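Putative ferredoxin--NADP reductase (Plasmodium falciparum 3D7, PDB 2OK8) transfers electrons between ferredoxin and NADP(H) through a bound FAD, and may support the final step of isoprenoid precursor synthesis by the DOXP/MEP pathway. Local coordinates at residues A[191-196]-A[205-210]. Numbering follows the deposited sequence.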
loop_
_atom_site.group_PDB
_atom_site.type_symbol
_atom_site.label_atom_id
_atom_site.label_comp_id
_atom_site.label_asym_id
_atom_site.label_seq_id
_atom_site.Cartn_x
_atom_site.Cartn_y
_atom_site.Cartn_z
ATOM N N LYS A 191 -22.201 14.137 17.849
ATOM C CA LYS A 191 -23.138 14.768 16.925
ATOM C C LYS A 191 -24.600 14.657 17.363
ATOM O O LYS A 191 -25.266 15.670 17.560
ATOM C CB LYS A 191 -22.980 14.231 15.504
ATOM C CG LYS A 191 -23.748 15.066 14.478
ATOM C CD LYS A 191 -24.291 14.236 13.336
ATOM C CE LYS A 191 -25.118 15.092 12.374
ATOM N NZ LYS A 191 -25.939 14.232 11.452
ATOM N N LEU A 192 -25.101 13.431 17.495
ATOM C CA LEU A 192 -26.498 13.189 17.880
ATOM C C LEU A 192 -26.954 13.906 19.158
ATOM O O LEU A 192 -28.072 14.390 19.216
ATOM C CB LEU A 192 -26.769 11.692 18.012
ATOM C CG LEU A 192 -26.682 10.824 16.753
ATOM C CD1 LEU A 192 -26.494 9.345 17.142
ATOM C CD2 LEU A 192 -27.900 11.015 15.839
ATOM N N PHE A 193 -26.094 13.959 20.175
ATOM C CA PHE A 193 -26.436 14.586 21.455
ATOM C C PHE A 193 -25.771 15.956 21.678
ATOM O O PHE A 193 -25.663 16.418 22.820
ATOM C CB PHE A 193 -26.106 13.645 22.616
ATOM C CG PHE A 193 -26.923 12.379 22.627
ATOM C CD1 PHE A 193 -28.250 12.395 23.047
ATOM C CD2 PHE A 193 -26.357 11.166 22.224
ATOM C CE1 PHE A 193 -29.020 11.217 23.059
ATOM C CE2 PHE A 193 -27.100 9.987 22.228
ATOM C CZ PHE A 193 -28.441 10.005 22.657
ATOM N N ALA A 194 -25.345 16.590 20.579
ATOM C CA ALA A 194 -24.730 17.930 20.562
ATOM C C ALA A 194 -23.811 18.201 21.760
ATOM O O ALA A 194 -24.139 18.985 22.655
ATOM C CB ALA A 194 -25.798 19.014 20.416
ATOM N N TYR A 195 -22.662 17.530 21.754
ATOM C CA TYR A 195 -21.698 17.575 22.845
ATOM C C TYR A 195 -21.042 18.948 22.983
ATOM O O TYR A 195 -20.955 19.698 22.008
ATOM C CB TYR A 195 -20.640 16.517 22.599
ATOM C CG TYR A 195 -19.637 16.307 23.704
ATOM C CD1 TYR A 195 -19.959 15.551 24.827
ATOM C CD2 TYR A 195 -18.346 16.820 23.604
ATOM C CE1 TYR A 195 -19.027 15.321 25.831
ATOM C CE2 TYR A 195 -17.407 16.599 24.607
ATOM C CZ TYR A 195 -17.756 15.849 25.715
ATOM O OH TYR A 195 -16.839 15.624 26.713
ATOM N N ASP A 196 -20.595 19.269 24.199
ATOM C CA ASP A 196 -19.951 20.551 24.504
ATOM C C ASP A 196 -19.022 20.412 25.710
ATOM O O ASP A 196 -19.453 20.027 26.802
ATOM C CB ASP A 196 -21.005 21.635 24.769
ATOM C CG ASP A 196 -20.462 23.055 24.585
ATOM O OD1 ASP A 196 -19.229 23.263 24.698
ATOM O OD2 ASP A 196 -21.285 23.966 24.331
ATOM N N SER A 205 -29.453 18.194 23.192
ATOM C CA SER A 205 -29.961 17.180 22.259
ATOM C C SER A 205 -31.425 17.363 21.832
ATOM O O SER A 205 -32.324 17.458 22.675
ATOM C CB SER A 205 -29.757 15.777 22.860
ATOM O OG SER A 205 -30.533 14.788 22.195
ATOM N N ASN A 206 -31.646 17.397 20.516
ATOM C CA ASN A 206 -32.992 17.310 19.929
ATOM C C ASN A 206 -33.340 15.849 19.607
ATOM O O ASN A 206 -34.492 15.515 19.315
ATOM C CB ASN A 206 -33.090 18.146 18.643
ATOM C CG ASN A 206 -32.078 19.284 18.597
ATOM O OD1 ASN A 206 -32.072 20.167 19.458
ATOM N ND2 ASN A 206 -31.215 19.265 17.584
ATOM N N TYR A 207 -32.314 14.996 19.651
ATOM C CA TYR A 207 -32.415 13.582 19.316
ATOM C C TYR A 207 -33.031 12.788 20.454
ATOM O O TYR A 207 -32.574 12.872 21.598
ATOM C CB TYR A 207 -31.014 13.047 19.000
ATOM C CG TYR A 207 -30.930 11.557 18.805
ATOM C CD1 TYR A 207 -31.332 10.976 17.606
ATOM C CD2 TYR A 207 -30.420 10.730 19.804
ATOM C CE1 TYR A 207 -31.247 9.610 17.409
ATOM C CE2 TYR A 207 -30.332 9.343 19.614
ATOM C CZ TYR A 207 -30.749 8.800 18.412
ATOM O OH TYR A 207 -30.678 7.450 18.194
ATOM N N THR A 208 -34.065 12.013 20.141
ATOM C CA THR A 208 -34.728 11.180 21.154
ATOM C C THR A 208 -34.826 9.702 20.742
ATOM O O THR A 208 -35.664 8.953 21.255
ATOM C CB THR A 208 -36.131 11.737 21.539
ATOM O OG1 THR A 208 -36.963 11.799 20.375
ATOM C CG2 THR A 208 -36.016 13.137 22.169
ATOM N N GLY A 209 -33.972 9.285 19.813
ATOM C CA GLY A 209 -33.895 7.880 19.417
ATOM C C GLY A 209 -33.149 7.061 20.455
ATOM O O GLY A 209 -32.629 7.595 21.438
ATOM N N TYR A 210 -33.086 5.758 20.230
ATOM C CA TYR A 210 -32.458 4.852 21.166
ATOM C C TYR A 210 -31.221 4.184 20.550
ATOM O O TYR A 210 -31.259 3.667 19.417
ATOM C CB TYR A 210 -33.469 3.811 21.637
ATOM C CG TYR A 210 -33.029 3.054 22.869
ATOM C CD1 TYR A 210 -32.994 3.677 24.123
ATOM C CD2 TYR A 210 -32.639 1.716 22.783
ATOM C CE1 TYR A 210 -32.579 2.981 25.263
ATOM C CE2 TYR A 210 -32.230 1.018 23.905
ATOM C CZ TYR A 210 -32.203 1.656 25.140
ATOM O OH TYR A 210 -31.806 0.958 26.254
#
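The ring of Y207 is gripped from two directions by L192, the last residue of helix 183-192, and F193, the first beyond it, a compact example of how one aromatic side chain can tie a returning loop to the helix it has just left. L192 lies over one face: its CD2 methyl makes a CH-pi contact 4.1 Å from the Y207 ring centroid, 22° off the normal. F193 meets the same ring at its rim, in an offset edge-to-face (T-shaped) pair that directs the edge of Y207 at the face of F193. The planes stand at 84° and the centroids are 5.2 Å apart, with F193 CZ coming to 3.5 Å from Y207 CD2. On the tyrosine face opposite L192, the loop's own G209 N sits 3.4 Å above the plane, over the ring centre.

Further back along the loop, S205 packs beside F193, its OG coming obliquely to 3.4 Å from F193 CD1. The backbone also closes in, L192 O approaching Y207 CB at 3.2 Å. CG of Y207 lies anti to the backbone N (chi1 173°), which lays the ring alongside L192 and F193, and a hydrogen bond from OH to T171 O satisfies its polar tip.

The helix ends in a Schellman motif, which turns the chain just after F193: A194, at positive phi, is its C-prime residue, and A194 N bonds to K191 O at 3.2 Å. F193 also stacks on Y236, while L192 and Y207 both touch F173 of the central strand 173-178. The contact, away from the nucleotide sites, thus packs a helix C-terminus against the connection leading to strand 211-217, as part of a beta-alpha-beta crossover in the parallel-sheet NAD-binding domain of ferredoxin-NADP reductases.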